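PDB 2X5N: 26S proteasome regulatory subunit RPN10 from Schizosaccharomyces pombe, which serves in the 19S regulatory complex of the proteasome, binds K48-linked polyubiquitin and protects ubiquitin chains from deubiquitinating enzymes, thereby promoting protein degradation. Local coordinates for residues L2-D10 / Q28-K39. Residues are numbered along the deposited sequence; the frame is centred on the assembly and turned at random. Where two conformers were deposited one is given.
With SO4 (sulfate ion), chain B.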
loop_
_atom_site.group_PDB
_atom_site.type_symbol
_atom_site.label_atom_id
_atom_site.label_comp_id
_atom_site.label_asym_id
_atom_site.label_seq_id
_atom_site.Cartn_x
_atom_site.Cartn_y
_atom_site.Cartn_z
ATOM N N LEU A 2 12.192 11.871 -5.127
ATOM C CA LEU A 2 11.182 12.806 -4.675
ATOM C C LEU A 2 9.810 12.324 -5.151
ATOM O O LEU A 2 9.505 12.349 -6.348
ATOM C CB LEU A 2 11.491 14.200 -5.203
ATOM C CG LEU A 2 10.434 15.255 -4.900
ATOM C CD1 LEU A 2 10.339 15.520 -3.426
ATOM C CD2 LEU A 2 10.793 16.557 -5.612
ATOM N N GLU A 3 9.013 11.832 -4.202
ATOM C CA GLU A 3 7.729 11.222 -4.508
ATOM C C GLU A 3 6.720 11.405 -3.367
ATOM O O GLU A 3 7.080 11.511 -2.190
ATOM C CB GLU A 3 7.888 9.727 -4.859
ATOM C CG GLU A 3 8.419 8.854 -3.715
ATOM C CD GLU A 3 8.664 7.413 -4.120
ATOM O OE1 GLU A 3 8.159 6.977 -5.170
ATOM O OE2 GLU A 3 9.354 6.692 -3.365
ATOM N N ALA A 4 5.451 11.427 -3.757
ATOM C CA ALA A 4 4.304 11.372 -2.865
ATOM C C ALA A 4 3.765 9.964 -2.916
ATOM O O ALA A 4 3.552 9.414 -4.008
ATOM C CB ALA A 4 3.222 12.317 -3.368
ATOM N N THR A 5 3.501 9.382 -1.756
ATOM C CA THR A 5 3.088 7.986 -1.684
ATOM C C THR A 5 1.791 7.872 -0.919
ATOM O O THR A 5 1.693 8.323 0.228
ATOM C CB THR A 5 4.149 7.129 -0.958
ATOM O OG1 THR A 5 5.415 7.246 -1.616
ATOM C CG2 THR A 5 3.781 5.662 -0.914
ATOM N N MET A 6 0.796 7.255 -1.551
ATOM C CA MET A 6 -0.415 6.870 -0.844
ATOM C C MET A 6 -0.262 5.432 -0.383
ATOM O O MET A 6 -0.039 4.540 -1.210
ATOM C CB MET A 6 -1.659 6.997 -1.720
ATOM C CG MET A 6 -2.051 8.432 -2.078
ATOM S SD MET A 6 -2.419 9.478 -0.671
ATOM C CE MET A 6 -3.736 8.664 0.074
ATOM N N ILE A 7 -0.366 5.231 0.927
ATOM C CA ILE A 7 -0.289 3.919 1.546
ATOM C C ILE A 7 -1.715 3.438 1.823
ATOM O O ILE A 7 -2.474 4.106 2.493
ATOM C CB ILE A 7 0.577 3.929 2.840
ATOM C CG1 ILE A 7 2.001 4.432 2.520
ATOM C CG2 ILE A 7 0.603 2.539 3.401
ATOM C CD1 ILE A 7 2.876 4.722 3.705
ATOM N N LEU A 8 -2.056 2.288 1.248
ATOM C CA LEU A 8 -3.391 1.733 1.288
ATOM C C LEU A 8 -3.384 0.490 2.158
ATOM O O LEU A 8 -2.718 -0.509 1.832
ATOM C CB LEU A 8 -3.851 1.337 -0.119
ATOM C CG LEU A 8 -4.475 2.451 -0.971
ATOM C CD1 LEU A 8 -3.591 3.710 -1.031
ATOM C CD2 LEU A 8 -4.751 1.954 -2.384
ATOM N N ILE A 9 -4.123 0.550 3.257
ATOM C CA ILE A 9 -4.216 -0.576 4.187
ATOM C C ILE A 9 -5.503 -1.343 3.954
ATOM O O ILE A 9 -6.548 -0.774 3.632
ATOM C CB ILE A 9 -4.088 -0.151 5.674
ATOM C CG1 ILE A 9 -5.163 0.855 6.127
ATOM C CG2 ILE A 9 -2.674 0.383 5.913
ATOM C CD1 ILE A 9 -5.147 1.053 7.593
ATOM N N ASP A 10 -5.394 -2.654 4.092
ATOM C CA ASP A 10 -6.534 -3.544 4.028
ATOM C C ASP A 10 -7.113 -3.658 5.443
ATOM O O ASP A 10 -6.466 -4.194 6.352
ATOM C CB ASP A 10 -6.084 -4.893 3.450
ATOM C CG ASP A 10 -7.226 -5.853 3.157
ATOM O OD1 ASP A 10 -8.321 -5.717 3.743
ATOM O OD2 ASP A 10 -6.999 -6.767 2.331
ATOM N N GLN A 28 0.325 -5.603 9.436
ATOM C CA GLN A 28 0.328 -4.599 8.403
ATOM C C GLN A 28 0.608 -3.238 9.033
ATOM O O GLN A 28 1.400 -2.443 8.516
ATOM C CB GLN A 28 -1.041 -4.638 7.672
ATOM C CG GLN A 28 -1.447 -3.368 7.019
ATOM C CD GLN A 28 -2.844 -3.490 6.506
ATOM O OE1 GLN A 28 -3.065 -3.632 5.318
ATOM N NE2 GLN A 28 -3.813 -3.477 7.424
ATOM N N LYS A 29 -0.091 -2.934 10.121
ATOM C CA LYS A 29 0.045 -1.611 10.773
ATOM C C LYS A 29 1.503 -1.259 11.137
ATOM O O LYS A 29 1.947 -0.131 10.920
ATOM C CB LYS A 29 -0.860 -1.530 12.006
ATOM C CG LYS A 29 -1.053 -0.138 12.558
ATOM C CD LYS A 29 -1.933 -0.178 13.791
ATOM C CE LYS A 29 -2.160 1.201 14.370
ATOM N NZ LYS A 29 -2.760 1.110 15.727
ATOM N N ASP A 30 2.254 -2.238 11.645
ATOM C CA ASP A 30 3.676 -2.028 11.933
ATOM C C ASP A 30 4.500 -1.818 10.633
ATOM O O ASP A 30 5.443 -1.036 10.590
ATOM C CB ASP A 30 4.269 -3.218 12.705
ATOM C CG ASP A 30 3.837 -3.270 14.174
ATOM O OD1 ASP A 30 2.998 -2.456 14.596
ATOM O OD2 ASP A 30 4.352 -4.141 14.915
ATOM N N THR A 31 4.133 -2.513 9.571
ATOM C CA THR A 31 4.797 -2.379 8.272
ATOM C C THR A 31 4.571 -0.983 7.651
ATOM O O THR A 31 5.458 -0.418 7.004
ATOM C CB THR A 31 4.313 -3.473 7.333
ATOM O OG1 THR A 31 4.468 -4.725 8.000
ATOM C CG2 THR A 31 5.111 -3.477 6.071
ATOM N N VAL A 32 3.395 -0.413 7.865
ATOM C CA VAL A 32 3.094 0.933 7.380
ATOM C C VAL A 32 4.122 1.942 7.920
ATOM O O VAL A 32 4.607 2.811 7.190
ATOM C CB VAL A 32 1.657 1.353 7.789
ATOM C CG1 VAL A 32 1.403 2.845 7.503
ATOM C CG2 VAL A 32 0.628 0.502 7.040
ATOM N N HIS A 33 4.468 1.820 9.191
ATOM C CA HIS A 33 5.383 2.768 9.805
ATOM C C HIS A 33 6.744 2.674 9.119
ATOM O O HIS A 33 7.413 3.682 8.869
ATOM C CB HIS A 33 5.484 2.523 11.321
ATOM C CG HIS A 33 6.011 3.692 12.089
ATOM N ND1 HIS A 33 5.954 3.786 13.472
ATOM C CD2 HIS A 33 6.577 4.848 11.706
ATOM C CE1 HIS A 33 6.484 4.947 13.866
ATOM N NE2 HIS A 33 6.881 5.620 12.794
ATOM N N MET A 34 7.157 1.451 8.799
ATOM C CA MET A 34 8.432 1.242 8.117
ATOM C C MET A 34 8.457 1.869 6.727
ATOM O O MET A 34 9.426 2.527 6.369
ATOM C CB MET A 34 8.752 -0.273 8.101
ATOM C CG MET A 34 10.022 -0.675 7.384
ATOM S SD MET A 34 9.928 -0.742 5.581
ATOM C CE MET A 34 8.731 -2.046 5.348
ATOM N N ILE A 35 7.395 1.664 5.956
ATOM C CA ILE A 35 7.277 2.238 4.611
ATOM C C ILE A 35 7.296 3.774 4.698
ATOM O O ILE A 35 7.993 4.453 3.949
ATOM C CB ILE A 35 5.971 1.774 3.938
ATOM C CG1 ILE A 35 5.964 0.269 3.693
ATOM C CG2 ILE A 35 5.778 2.491 2.596
ATOM C CD1 ILE A 35 7.058 -0.213 2.774
ATOM N N PHE A 36 6.482 4.311 5.597
ATOM C CA PHE A 36 6.458 5.738 5.904
ATOM C C PHE A 36 7.814 6.344 6.123
ATOM O O PHE A 36 8.213 7.333 5.515
ATOM C CB PHE A 36 5.440 6.058 6.991
ATOM C CG PHE A 36 5.224 7.509 7.254
ATOM C CD1 PHE A 36 4.107 8.153 6.732
ATOM C CD2 PHE A 36 6.093 8.237 8.051
ATOM C CE1 PHE A 36 3.850 9.481 7.022
ATOM C CE2 PHE A 36 5.842 9.582 8.321
ATOM C CZ PHE A 36 4.727 10.187 7.810
ATOM N N ASN A 37 8.549 5.702 7.020
ATOM C CA ASN A 37 9.886 6.170 7.355
ATOM C C ASN A 37 10.837 6.032 6.190
ATOM O O ASN A 37 11.661 6.902 5.981
ATOM C CB ASN A 37 10.426 5.439 8.597
ATOM C CG ASN A 37 9.786 5.933 9.880
ATOM O OD1 ASN A 37 9.015 6.912 9.884
ATOM N ND2 ASN A 37 10.075 5.247 10.973
ATOM N N GLN A 38 10.710 4.981 5.391
ATOM C CA GLN A 38 11.529 4.872 4.181
ATOM C C GLN A 38 11.323 6.118 3.307
ATOM O O GLN A 38 12.288 6.748 2.854
ATOM C CB GLN A 38 11.185 3.586 3.414
ATOM C CG GLN A 38 12.050 3.282 2.177
ATOM C CD GLN A 38 11.572 3.974 0.907
ATOM O OE1 GLN A 38 10.464 3.738 0.435
ATOM N NE2 GLN A 38 12.420 4.838 0.340
ATOM N N LYS A 39 10.065 6.483 3.051
ATOM C CA LYS A 39 9.764 7.633 2.212
ATOM C C LYS A 39 10.274 8.941 2.839
ATOM O O LYS A 39 10.902 9.752 2.177
ATOM C CB LYS A 39 8.260 7.724 1.963
ATOM C CG LYS A 39 7.688 6.511 1.255
ATOM C CD LYS A 39 8.423 6.229 -0.051
ATOM C CE LYS A 39 7.868 4.991 -0.721
ATOM N NZ LYS A 39 8.813 4.493 -1.757
HETATM S S SO4 B . 14.360 12.409 -8.147
HETATM O O1 SO4 B . 14.751 11.618 -9.314
HETATM O O2 SO4 B . 15.165 12.003 -6.979
HETATM O O3 SO4 B . 14.624 13.804 -8.467
HETATM O O4 SO4 B . 12.956 12.206 -7.941
HETATM O O HOH W 1 11.403 6.974 -1.602
#
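Q28 sets CG anti to its backbone N (chi1 155°) and keeps the chain extended beyond it, which carries the amide to the backbone of D10; at the far end K39 bends at chi2 (-55°), and its CD and CE pass T5 OG1 on the way to E3, crossing the T5 side chain at about a right angle. Between these two polar ends, strand 3-9 and helix 24-42 run antiparallel as the first strand and helix of a beta-alpha-beta unit in the von Willebrand factor A fold, with strand 3-9 in the middle of the sheet. The Q28 amide pairs with both backbone polar groups of D10: OE1 accepts from D10 N at 2.8 Å, and NE2 donates to D10 O at 2.9 Å. The second bond is nearly straight and lies close to the plane of the amide, although NE2 sits above the carbonyl plane of D10. Two bonds fix the amide's rotation, while its carbons rest on I9. An alanine here would remove the amide and is likely to leave D10 N and O without these buried mates. The D10 carboxylate turns elsewhere, to S12, G114 and S115. In the middle, I7 and I9 meet V32: I9 CG2 presses on V32 CG2 at 3.5 Å, tight for two methyls, and I7 CD1 reaches I35 CG2 at 3.8 Å. Y68 and F71 of helix 68-75 pack against V32 and meet the F36 ring edge-to-face. At the other end R108 on OE1 and K39 on OE2 give the E3 carboxylate a cationic partner on each oxygen, which should stabilise its buried charge; a water links OE2 to Q38 NE2. K39 NZ also donates to Q38 OE1 along a lone pair, and it meets E3 OE2 from above the carboxylate plane, 2.8 Å away.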